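PDB 7K3P: UDP-glucose 4-epimerase from Campylobacter jejuni subsp. jejuni serotype O:2, which catalyses the NAD-dependent interconversion of UDP-glucose and UDP-galactose and probably also epimerises the N-acetylated forms of these sugars at C4. Local coordinates for residues I98-S103 / N160-S165; N113-T118 / L167-V172; G129-I134 / P181-C186. The protein carries 2 engineered substitutions. All coordinates share one frame; numbering follows the deposited sequence.

Contact 1: I98-S103 / N160-S165; sequences IEVFES and NPYGRS. With NAD (nicotinamide-adenine-dinucleotide), chain C.
Y162, S103 and V100 carry most of this contact. Y162 gives up the most surface. Its CG stands anti to the backbone N (chi1 168°), which sends the ring along the 98-103 segment toward the cofactor. The carbonyl O of I98 sits 4.0 Å above the plane of the Y162 ring, over its centre. CE1 of Y162 also lies 3.6 Å from CA of I98. V100 CG2 meets the ring obliquely, 3.7 Å from Y162 CD2. The other methyl, V100 CG1, rests against the amide of N160. That amide caps helix 161-179: N160 OD1 accepts from G163 N in a nearly straight bond.

S103 meets the start of the same helix. Its OG is 2.7 Å from V100 O and donates to it, in the carbonyl plane and on a lone pair. The same OG accepts a weak, bent bond from Y162 N at 3.1 Å. This gives an amide of the first helical turn a partner. The ring of P161 packs against S103, with CG 3.2 Å from S103 O.

At the far end, Y162 OH and O2D of the NAD ribose are hydrogen-bonded at 2.7 Å, near the plane of the ring. I98 CG2 packs on C2D of the same ribose, 3.4 Å away. K166, one helical turn on, also bonds NAD. Y162 and K166 fit the Tyr-x-x-x-Lys motif of short-chain dehydrogenases. Y110 and N114 of helix 107-127 also pack on Y162. The hydroxyl joins the ring to the ribose, consistent with a place in the epimerase active site.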
loop_
_atom_site.group_PDB
_atom_site.type_symbol
_atom_site.label_atom_id
_atom_site.label_comp_id
_atom_site.label_asym_id
_atom_site.label_seq_id
_atom_site.Cartn_x
_atom_site.Cartn_y
_atom_site.Cartn_z
ATOM N N ILE A 98 10.560 6.444 10.569
ATOM C CA ILE A 98 10.072 7.804 10.300
ATOM C C ILE A 98 10.985 8.733 9.481
ATOM O O ILE A 98 10.692 9.920 9.373
ATOM C CB ILE A 98 9.738 8.537 11.620
ATOM C CG1 ILE A 98 11.038 8.983 12.313
ATOM C CG2 ILE A 98 8.863 7.645 12.523
ATOM C CD1 ILE A 98 10.846 9.806 13.590
ATOM N N GLU A 99 12.071 8.210 8.916
ATOM C CA GLU A 99 13.066 9.052 8.237
ATOM C C GLU A 99 12.985 8.947 6.711
ATOM O O GLU A 99 13.367 7.919 6.125
ATOM C CB GLU A 99 14.488 8.686 8.697
ATOM C CG GLU A 99 14.613 8.490 10.208
ATOM C CD GLU A 99 15.821 9.178 10.812
ATOM O OE1 GLU A 99 16.286 10.191 10.246
ATOM O OE2 GLU A 99 16.308 8.707 11.862
ATOM N N VAL A 100 12.497 10.017 6.087
ATOM C CA VAL A 100 12.409 10.112 4.632
ATOM C C VAL A 100 13.713 9.682 3.952
ATOM O O VAL A 100 13.709 8.808 3.085
ATOM C CB VAL A 100 12.010 11.537 4.188
ATOM C CG1 VAL A 100 12.387 11.793 2.719
ATOM C CG2 VAL A 100 10.513 11.772 4.408
ATOM N N PHE A 101 14.830 10.271 4.368
ATOM C CA PHE A 101 16.112 9.964 3.737
ATOM C C PHE A 101 16.450 8.472 3.788
ATOM O O PHE A 101 16.933 7.904 2.803
ATOM C CB PHE A 101 17.248 10.794 4.347
ATOM C CG PHE A 101 18.538 10.713 3.566
ATOM C CD1 PHE A 101 19.388 9.615 3.703
ATOM C CD2 PHE A 101 18.892 11.727 2.686
ATOM C CE1 PHE A 101 20.574 9.536 2.977
ATOM C CE2 PHE A 101 20.077 11.657 1.961
ATOM C CZ PHE A 101 20.918 10.557 2.106
ATOM N N GLU A 102 16.201 7.835 4.931
ATOM C CA GLU A 102 16.485 6.410 5.059
ATOM C C GLU A 102 15.565 5.599 4.151
ATOM O O GLU A 102 15.974 4.572 3.612
ATOM C CB GLU A 102 16.343 5.938 6.514
ATOM C CG GLU A 102 16.766 4.481 6.738
ATOM C CD GLU A 102 16.334 3.930 8.104
ATOM O OE1 GLU A 102 15.406 4.502 8.732
ATOM O OE2 GLU A 102 16.923 2.920 8.538
ATOM N N SER A 103 14.326 6.060 3.976
ATOM C CA SER A 103 13.341 5.296 3.200
ATOM C C SER A 103 13.696 5.263 1.718
ATOM O O SER A 103 13.390 4.291 1.015
ATOM C CB SER A 103 11.920 5.853 3.387
ATOM O OG SER A 103 11.725 7.068 2.669
ATOM N N ASN A 160 8.130 9.824 -1.687
ATOM C CA ASN A 160 9.149 8.922 -1.166
ATOM C C ASN A 160 8.501 7.710 -0.514
ATOM O O ASN A 160 7.296 7.712 -0.270
ATOM C CB ASN A 160 10.074 9.647 -0.191
ATOM C CG ASN A 160 9.312 10.355 0.902
ATOM O OD1 ASN A 160 8.732 9.708 1.786
ATOM N ND2 ASN A 160 9.299 11.694 0.851
ATOM N N PRO A 161 9.290 6.653 -0.263
ATOM C CA PRO A 161 8.685 5.426 0.266
ATOM C C PRO A 161 8.101 5.623 1.669
ATOM O O PRO A 161 7.110 4.958 1.988
ATOM C CB PRO A 161 9.857 4.434 0.281
ATOM C CG PRO A 161 10.834 4.983 -0.796
ATOM C CD PRO A 161 10.713 6.476 -0.623
ATOM N N TYR A 162 8.687 6.498 2.488
ATOM C CA TYR A 162 8.092 6.776 3.792
ATOM C C TYR A 162 6.670 7.300 3.608
ATOM O O TYR A 162 5.723 6.773 4.197
ATOM C CB TYR A 162 8.927 7.776 4.598
ATOM C CG TYR A 162 8.210 8.325 5.834
ATOM C CD1 TYR A 162 7.920 7.503 6.925
ATOM C CD2 TYR A 162 7.823 9.663 5.903
ATOM C CE1 TYR A 162 7.266 7.995 8.048
ATOM C CE2 TYR A 162 7.172 10.166 7.024
ATOM C CZ TYR A 162 6.904 9.330 8.092
ATOM O OH TYR A 162 6.274 9.843 9.195
ATOM N N GLY A 163 6.515 8.331 2.779
ATOM C CA GLY A 163 5.197 8.896 2.529
ATOM C C GLY A 163 4.212 7.892 1.948
ATOM O O GLY A 163 3.038 7.852 2.351
ATOM N N ARG A 164 4.677 7.091 0.991
ATOM C CA ARG A 164 3.848 6.044 0.402
ATOM C C ARG A 164 3.455 4.987 1.427
ATOM O O ARG A 164 2.326 4.491 1.402
ATOM C CB ARG A 164 4.562 5.368 -0.787
ATOM C CG ARG A 164 4.592 6.221 -2.048
ATOM C CD ARG A 164 5.179 5.495 -3.243
ATOM N NE ARG A 164 6.633 5.592 -3.283
ATOM C CZ ARG A 164 7.296 6.637 -3.782
ATOM N NH1 ARG A 164 6.619 7.669 -4.264
ATOM N NH2 ARG A 164 8.632 6.657 -3.792
ATOM N N SER A 165 4.388 4.628 2.310
ATOM C CA SER A 165 4.135 3.555 3.277
ATOM C C SER A 165 3.031 3.957 4.254
ATOM O O SER A 165 2.268 3.114 4.724
ATOM C CB SER A 165 5.415 3.161 4.040
ATOM O OG SER A 165 5.786 4.116 5.018
HETATM P PA NAD C . 9.825 7.447 17.432
HETATM O O1A NAD C . 10.895 6.655 16.720
HETATM O O2A NAD C . 10.400 8.189 18.605
HETATM O O5B NAD C . 8.698 6.496 17.993
HETATM C C5B NAD C . 8.512 5.257 17.370
HETATM C C4B NAD C . 8.356 4.209 18.400
HETATM O O4B NAD C . 7.822 3.032 17.867
HETATM C C3B NAD C . 9.729 3.852 19.051
HETATM O O3B NAD C . 9.802 3.912 20.526
HETATM C C2B NAD C . 10.087 2.499 18.392
HETATM O O2B NAD C . 10.867 1.703 19.178
HETATM C C1B NAD C . 8.710 1.956 18.181
HETATM N N9A NAD C . 8.669 0.907 17.150
HETATM C C8A NAD C . 9.110 1.008 15.879
HETATM N N7A NAD C . 8.932 -0.153 15.229
HETATM C C5A NAD C . 8.368 -1.038 16.060
HETATM C C6A NAD C . 7.967 -2.380 15.945
HETATM N N6A NAD C . 8.128 -3.075 14.690
HETATM N N1A NAD C . 7.404 -3.006 16.998
HETATM C C2A NAD C . 7.233 -2.390 18.181
HETATM N N3A NAD C . 7.627 -1.084 18.341
HETATM C C4A NAD C . 8.188 -0.391 17.307
HETATM O O3 NAD C . 9.177 8.442 16.375
HETATM P PN NAD C . 8.213 9.628 16.765
HETATM O O1N NAD C . 7.762 9.497 18.208
HETATM O O2N NAD C . 8.965 10.908 16.563
HETATM O O5D NAD C . 6.966 9.570 15.795
HETATM C C5D NAD C . 5.949 8.636 16.072
HETATM C C4D NAD C . 4.918 8.590 14.957
HETATM O O4D NAD C . 4.511 9.887 14.581
HETATM C C3D NAD C . 5.360 7.810 13.723
HETATM O O3D NAD C . 4.299 7.097 13.227
HETATM C C2D NAD C . 5.695 8.827 12.716
HETATM O O2D NAD C . 5.568 8.397 11.412
HETATM C C1D NAD C . 4.732 9.975 13.121
HETATM N N1N NAD C . 5.177 11.377 12.683
HETATM C C2N NAD C . 6.289 11.883 13.329
HETATM C C3N NAD C . 6.749 13.151 12.989
HETATM C C7N NAD C . 7.961 13.715 13.685
HETATM O O7N NAD C . 8.574 13.077 14.527
HETATM N N7N NAD C . 8.404 15.023 13.337
HETATM C C4N NAD C . 6.085 13.886 12.025
HETATM C C5N NAD C . 4.978 13.371 11.389
HETATM C C6N NAD C . 4.504 12.094 11.715
#

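Contact 2: N113-T118 / L167-V172. With NAD (nicotinamide-adenine-dinucleotide), chain C.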
loop_
_atom_site.group_PDB
_atom_site.type_symbol
_atom_site.label_atom_id
_atom_site.label_comp_id
_atom_site.label_asym_id
_atom_site.label_seq_id
_atom_site.Cartn_x
_atom_site.Cartn_y
_atom_site.Cartn_z
ATOM N N ASN A 113 8.068 -2.241 8.127
ATOM C CA ASN A 113 7.848 -1.800 9.496
ATOM C C ASN A 113 6.626 -0.890 9.622
ATOM O O ASN A 113 5.963 -0.848 10.662
ATOM C CB ASN A 113 9.087 -1.113 10.064
ATOM C CG ASN A 113 9.076 -1.081 11.590
ATOM O OD1 ASN A 113 8.754 -2.084 12.241
ATOM N ND2 ASN A 113 9.408 0.071 12.165
ATOM N N ASN A 114 6.312 -0.184 8.547
ATOM C CA ASN A 114 5.132 0.670 8.549
ATOM C C ASN A 114 3.907 -0.040 7.967
ATOM O O ASN A 114 3.047 -0.500 8.710
ATOM C CB ASN A 114 5.448 1.986 7.832
ATOM C CG ASN A 114 6.544 2.771 8.529
ATOM O OD1 ASN A 114 7.019 2.382 9.605
ATOM N ND2 ASN A 114 6.947 3.892 7.934
ATOM N N THR A 115 3.847 -0.173 6.648
ATOM C CA THR A 115 2.658 -0.714 5.985
ATOM C C THR A 115 2.292 -2.151 6.382
ATOM O O THR A 115 1.123 -2.464 6.646
ATOM C CB THR A 115 2.836 -0.663 4.466
ATOM O OG1 THR A 115 3.340 0.636 4.096
ATOM C CG2 THR A 115 1.532 -0.933 3.771
ATOM N N VAL A 116 3.280 -3.039 6.397
ATOM C CA VAL A 116 3.007 -4.440 6.712
ATOM C C VAL A 116 2.580 -4.623 8.169
ATOM O O VAL A 116 1.564 -5.254 8.439
ATOM C CB VAL A 116 4.210 -5.347 6.369
ATOM C CG1 VAL A 116 4.071 -6.711 7.037
ATOM C CG2 VAL A 116 4.325 -5.512 4.856
ATOM N N ASN A 117 3.358 -4.087 9.101
ATOM C CA ASN A 117 3.031 -4.238 10.515
ATOM C C ASN A 117 1.692 -3.596 10.824
ATOM O O ASN A 117 0.904 -4.113 11.628
ATOM C CB ASN A 117 4.123 -3.629 11.405
ATOM C CG ASN A 117 5.352 -4.513 11.487
ATOM O OD1 ASN A 117 5.298 -5.651 11.061
ATOM N ND2 ASN A 117 6.457 -3.992 12.025
ATOM N N THR A 118 1.436 -2.465 10.181
ATOM C CA THR A 118 0.174 -1.761 10.412
ATOM C C THR A 118 -0.990 -2.562 9.868
ATOM O O THR A 118 -2.062 -2.605 10.470
ATOM C CB THR A 118 0.205 -0.323 9.833
ATOM O OG1 THR A 118 1.205 0.429 10.531
ATOM C CG2 THR A 118 -1.154 0.361 10.028
ATOM N N LEU A 167 0.599 6.371 3.492
ATOM C CA LEU A 167 -0.626 6.507 2.698
ATOM C C LEU A 167 -1.283 5.149 2.466
ATOM O O LEU A 167 -2.511 5.022 2.493
ATOM C CB LEU A 167 -0.294 7.121 1.334
ATOM C CG LEU A 167 -1.483 7.216 0.372
ATOM C CD1 LEU A 167 -2.618 7.995 1.036
ATOM C CD2 LEU A 167 -1.056 7.877 -0.951
ATOM N N MET A 168 -0.464 4.133 2.203
ATOM C CA MET A 168 -0.993 2.791 2.059
ATOM C C MET A 168 -1.750 2.352 3.316
ATOM O O MET A 168 -2.832 1.767 3.216
ATOM C CB MET A 168 0.130 1.811 1.739
ATOM C CG MET A 168 0.704 1.972 0.323
ATOM S SD MET A 168 2.017 0.758 0.055
ATOM C CE MET A 168 2.595 1.283 -1.564
ATOM N N SER A 169 -1.195 2.630 4.494
ATOM C CA SER A 169 -1.905 2.277 5.733
ATOM C C SER A 169 -3.205 3.069 5.883
ATOM O O SER A 169 -4.210 2.520 6.340
ATOM C CB SER A 169 -1.027 2.417 6.980
ATOM O OG SER A 169 -0.049 1.394 7.014
ATOM N N GLU A 170 -3.195 4.343 5.483
ATOM C CA GLU A 170 -4.433 5.138 5.481
ATOM C C GLU A 170 -5.499 4.459 4.640
ATOM O O GLU A 170 -6.671 4.415 5.022
ATOM C CB GLU A 170 -4.204 6.549 4.912
ATOM C CG GLU A 170 -3.454 7.503 5.821
ATOM C CD GLU A 170 -3.627 8.976 5.390
ATOM O OE1 GLU A 170 -4.636 9.278 4.720
ATOM O OE2 GLU A 170 -2.767 9.818 5.732
ATOM N N GLU A 171 -5.093 3.950 3.478
ATOM C CA GLU A 171 -6.047 3.367 2.544
ATOM C C GLU A 171 -6.605 2.049 3.064
ATOM O O GLU A 171 -7.780 1.713 2.813
ATOM C CB GLU A 171 -5.427 3.198 1.151
ATOM C CG GLU A 171 -5.013 4.548 0.535
ATOM C CD GLU A 171 -4.455 4.420 -0.876
ATOM O OE1 GLU A 171 -4.194 3.280 -1.316
ATOM O OE2 GLU A 171 -4.284 5.469 -1.549
ATOM N N VAL A 172 -5.770 1.302 3.780
ATOM C CA VAL A 172 -6.238 0.075 4.431
ATOM C C VAL A 172 -7.258 0.435 5.520
ATOM O O VAL A 172 -8.304 -0.206 5.637
ATOM C CB VAL A 172 -5.077 -0.757 5.007
ATOM C CG1 VAL A 172 -5.606 -2.018 5.746
ATOM C CG2 VAL A 172 -4.113 -1.180 3.887
HETATM P PA NAD C . 9.825 7.447 17.432
HETATM O O1A NAD C . 10.895 6.655 16.720
HETATM O O2A NAD C . 10.400 8.189 18.605
HETATM O O5B NAD C . 8.698 6.496 17.993
HETATM C C5B NAD C . 8.512 5.257 17.370
HETATM C C4B NAD C . 8.356 4.209 18.400
HETATM O O4B NAD C . 7.822 3.032 17.867
HETATM C C3B NAD C . 9.729 3.852 19.051
HETATM O O3B NAD C . 9.802 3.912 20.526
HETATM C C2B NAD C . 10.087 2.499 18.392
HETATM O O2B NAD C . 10.867 1.703 19.178
HETATM C C1B NAD C . 8.710 1.956 18.181
HETATM N N9A NAD C . 8.669 0.907 17.150
HETATM C C8A NAD C . 9.110 1.008 15.879
HETATM N N7A NAD C . 8.932 -0.153 15.229
HETATM C C5A NAD C . 8.368 -1.038 16.060
HETATM C C6A NAD C . 7.967 -2.380 15.945
HETATM N N6A NAD C . 8.128 -3.075 14.690
HETATM N N1A NAD C . 7.404 -3.006 16.998
HETATM C C2A NAD C . 7.233 -2.390 18.181
HETATM N N3A NAD C . 7.627 -1.084 18.341
HETATM C C4A NAD C . 8.188 -0.391 17.307
HETATM O O3 NAD C . 9.177 8.442 16.375
HETATM P PN NAD C . 8.213 9.628 16.765
HETATM O O1N NAD C . 7.762 9.497 18.208
HETATM O O2N NAD C . 8.965 10.908 16.563
HETATM O O5D NAD C . 6.966 9.570 15.795
HETATM C C5D NAD C . 5.949 8.636 16.072
HETATM C C4D NAD C . 4.918 8.590 14.957
HETATM O O4D NAD C . 4.511 9.887 14.581
HETATM C C3D NAD C . 5.360 7.810 13.723
HETATM O O3D NAD C . 4.299 7.097 13.227
HETATM C C2D NAD C . 5.695 8.827 12.716
HETATM O O2D NAD C . 5.568 8.397 11.412
HETATM C C1D NAD C . 4.732 9.975 13.121
HETATM N N1N NAD C . 5.177 11.377 12.683
HETATM C C2N NAD C . 6.289 11.883 13.329
HETATM C C3N NAD C . 6.749 13.151 12.989
HETATM C C7N NAD C . 7.961 13.715 13.685
HETATM O O7N NAD C . 8.574 13.077 14.527
HETATM N N7N NAD C . 8.404 15.023 13.337
HETATM C C4N NAD C . 6.085 13.886 12.025
HETATM C C5N NAD C . 4.978 13.371 11.389
HETATM C C6N NAD C . 4.504 12.094 11.715
HETATM O O HOH W 1 -1.975 -0.996 6.698
#
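The carbonyl O of N114 takes two bonds from T118, the residue that packs against S169 of the facing helix. One is the helical bond from T118 N at 2.9 Å. The other comes from T118 OG1 at 2.8 Å, with the donor above the carbonyl plane, 37° out of it. The first torsion of T118 (chi1 -64°) places OG1 beside its own backbone N, turned back toward N114. It leaves CG2 directed at the other helix. OG1 has a further partner in H93.

S169 points at the facing helix. Its OG lies 3.3 Å from T118 CB and close to T118 CG2, so the hydroxyl meets mainly carbon. A water 3.1 Å from S169 OG is its polar partner here, and this water also donates a weak bond to T115 O. About one turn before T118, T115 CG2 touches M168 CB at 3.7 Å. T115 OG1 turns instead to S165 O. The M168 chain then runs away from T115 toward E171 of the second subunit. Over these segments the helix axes come within 8.9 Å and run at 19° to each other.

Another side of helix 107-127 reads the cofactor. The N113 amide pairs with the adenine: OD1 accepts from NAD N6A at 2.7 Å, and ND2 donates to NAD N7A at 3.1 Å. Both bonds use the Hoogsteen edge of the base. V116 meets V116 of the second subunit, and V172 packs on L108 of that chain. Two nearly parallel helices per subunit, packed against their copies, are typical of the four-helix-bundle dimer interface of short-chain dehydrogenases and sugar epimerases.

Contact 3: G129-I134 / P181-C186; sequences GVNKFI and PEFKHC
The F183 ring has V130 O, N131 OD1 and F133 CD2 at its edge, in plane. V130 O is the nearest of these, 3.4 Å from F183 CD1. F183 CZ also touches F133 CB at 3.6 Å, an oblique approach. The CG of F133 is anti to the backbone N (chi1 -165°), and its ring then leads away from the 181-186 segment. L173 of helix 161-179 packs on both phenylalanines.

N131 packs beside the start of the other strand. Its OD1 lies 3.3 Å from F183 CA, and its CB faces E182 O. Three backbone bonds then zip the strands. K184 N donates to N131 O and F133 N to K184 O, both at 2.7 Å; C186 N donates to F133 O.

K132, K184, I134 and C186 point to one face, where helix 248-261 covers I134 and C186. K132 NZ and K184 NZ stay 6.0 Å apart, and K184 NZ bonds L262 O and N265 O. F133 and H185 point to the other face, under helix 161-179; helix 107-127 also covers F133. Parallel neighbouring strands joined through helix 161-179 form a beta-alpha-beta crossover of a Rossmann-type sheet.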
loop_
_atom_site.group_PDB
_atom_site.type_symbol
_atom_site.label_atom_id
_atom_site.label_comp_id
_atom_site.label_asym_id
_atom_site.label_seq_id
_atom_site.Cartn_x
_atom_site.Cartn_y
_atom_site.Cartn_z
ATOM N N GLY A 129 -12.323 -6.871 18.181
ATOM C CA GLY A 129 -13.225 -5.810 18.618
ATOM C C GLY A 129 -12.597 -4.490 19.058
ATOM O O GLY A 129 -13.179 -3.738 19.869
ATOM N N VAL A 130 -11.407 -4.186 18.547
ATOM C CA VAL A 130 -10.815 -2.890 18.825
ATOM C C VAL A 130 -11.382 -2.000 17.739
ATOM O O VAL A 130 -11.009 -2.122 16.560
ATOM C CB VAL A 130 -9.288 -2.908 18.765
ATOM C CG1 VAL A 130 -8.744 -1.588 19.257
ATOM C CG2 VAL A 130 -8.725 -4.040 19.628
ATOM N N ASN A 131 -12.324 -1.145 18.114
ATOM C CA ASN A 131 -13.111 -0.443 17.110
ATOM C C ASN A 131 -12.850 1.062 17.032
ATOM O O ASN A 131 -13.555 1.791 16.338
ATOM C CB ASN A 131 -14.599 -0.758 17.290
ATOM C CG ASN A 131 -15.000 -2.035 16.573
ATOM O OD1 ASN A 131 -14.551 -2.289 15.452
ATOM N ND2 ASN A 131 -15.843 -2.847 17.212
ATOM N N LYS A 132 -11.840 1.513 17.759
ATOM C CA LYS A 132 -11.335 2.872 17.614
ATOM C C LYS A 132 -9.828 2.818 17.362
ATOM O O LYS A 132 -9.070 2.293 18.183
ATOM C CB LYS A 132 -11.657 3.706 18.861
ATOM C CG LYS A 132 -13.175 3.950 19.040
ATOM C CD LYS A 132 -13.494 4.491 20.421
ATOM C CE LYS A 132 -15.009 4.648 20.583
ATOM N NZ LYS A 132 -15.326 5.183 21.926
ATOM N N PHE A 133 -9.404 3.356 16.222
ATOM C CA PHE A 133 -8.001 3.285 15.807
ATOM C C PHE A 133 -7.478 4.695 15.506
ATOM O O PHE A 133 -7.925 5.322 14.550
ATOM C CB PHE A 133 -7.905 2.402 14.550
ATOM C CG PHE A 133 -6.507 1.945 14.217
ATOM C CD1 PHE A 133 -5.525 2.856 13.846
ATOM C CD2 PHE A 133 -6.186 0.592 14.248
ATOM C CE1 PHE A 133 -4.228 2.425 13.526
ATOM C CE2 PHE A 133 -4.905 0.150 13.939
ATOM C CZ PHE A 133 -3.920 1.065 13.574
ATOM N N ILE A 134 -6.558 5.207 16.321
ATOM C CA ILE A 134 -5.977 6.512 16.022
ATOM C C ILE A 134 -4.613 6.282 15.358
ATOM O O ILE A 134 -3.723 5.643 15.946
ATOM C CB ILE A 134 -5.922 7.443 17.267
ATOM C CG1 ILE A 134 -7.350 7.809 17.724
ATOM C CG2 ILE A 134 -5.176 8.736 16.942
ATOM C CD1 ILE A 134 -7.889 6.910 18.773
ATOM N N PRO A 181 -18.489 -1.009 9.380
ATOM C CA PRO A 181 -19.054 0.264 9.860
ATOM C C PRO A 181 -18.788 0.502 11.339
ATOM O O PRO A 181 -18.625 1.651 11.765
ATOM C CB PRO A 181 -20.553 0.081 9.617
ATOM C CG PRO A 181 -20.606 -0.774 8.393
ATOM C CD PRO A 181 -19.433 -1.736 8.513
ATOM N N GLU A 182 -18.728 -0.578 12.110
ATOM C CA GLU A 182 -18.446 -0.489 13.537
ATOM C C GLU A 182 -17.004 -0.061 13.827
ATOM O O GLU A 182 -16.706 0.472 14.908
ATOM C CB GLU A 182 -18.759 -1.833 14.222
ATOM C CG GLU A 182 -17.832 -3.014 13.827
ATOM C CD GLU A 182 -18.226 -3.710 12.517
ATOM O OE1 GLU A 182 -18.815 -3.054 11.634
ATOM O OE2 GLU A 182 -17.947 -4.924 12.372
ATOM N N PHE A 183 -16.104 -0.299 12.872
ATOM C CA PHE A 183 -14.689 0.004 13.076
ATOM C C PHE A 183 -14.397 1.462 12.721
ATOM O O PHE A 183 -14.536 1.855 11.555
ATOM C CB PHE A 183 -13.798 -0.944 12.238
ATOM C CG PHE A 183 -12.330 -0.616 12.306
ATOM C CD1 PHE A 183 -11.566 -1.009 13.400
ATOM C CD2 PHE A 183 -11.709 0.076 11.265
ATOM C CE1 PHE A 183 -10.197 -0.713 13.470
ATOM C CE2 PHE A 183 -10.348 0.382 11.319
ATOM C CZ PHE A 183 -9.589 -0.008 12.417
ATOM N N LYS A 184 -13.979 2.246 13.719
ATOM C CA LYS A 184 -13.715 3.677 13.535
ATOM C C LYS A 184 -12.227 4.019 13.573
ATOM O O LYS A 184 -11.493 3.594 14.473
ATOM C CB LYS A 184 -14.416 4.514 14.616
ATOM C CG LYS A 184 -15.944 4.595 14.541
ATOM C CD LYS A 184 -16.397 5.603 15.606
ATOM C CE LYS A 184 -17.905 5.779 15.690
ATOM N NZ LYS A 184 -18.193 6.677 16.858
ATOM N N HIS A 185 -11.793 4.825 12.614
ATOM C CA HIS A 185 -10.404 5.249 12.567
ATOM C C HIS A 185 -10.340 6.766 12.528
ATOM O O HIS A 185 -11.196 7.411 11.932
ATOM C CB HIS A 185 -9.696 4.675 11.336
ATOM C CG HIS A 185 -10.177 5.237 10.031
ATOM N ND1 HIS A 185 -11.181 4.643 9.293
ATOM C CD2 HIS A 185 -9.782 6.328 9.323
ATOM C CE1 HIS A 185 -11.381 5.343 8.186
ATOM N NE2 HIS A 185 -10.552 6.369 8.179
ATOM N N CYS A 186 -9.327 7.327 13.174
ATOM C CA CYS A 186 -9.038 8.732 13.003
ATOM C C CYS A 186 -7.574 8.883 12.624
ATOM O O CYS A 186 -6.689 8.483 13.375
ATOM C CB CYS A 186 -9.318 9.495 14.292
ATOM S SG CYS A 186 -9.280 11.289 14.053
#

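All three contacts are largely buried, but their surroundings differ. Contacts 1 and 2 share helix 161-179 and touch each other: S165 of contact 1 probably bonds T115 and N114 of contact 2. Both reach NAD, contact 1 at the nicotinamide ribose and contact 2 at the adenine, and both meet the second subunit. Contact 3 joins the strands that follow the two helices of contact 2, and no other chain touches it. It runs from an exposed end at E182 into the buried sheet. Regular backbone bonds hold contact 3. Contact 2 packs threonines against a serine and a methionine, with one water. Contact 1 mixes ring packing with helix-start bonds.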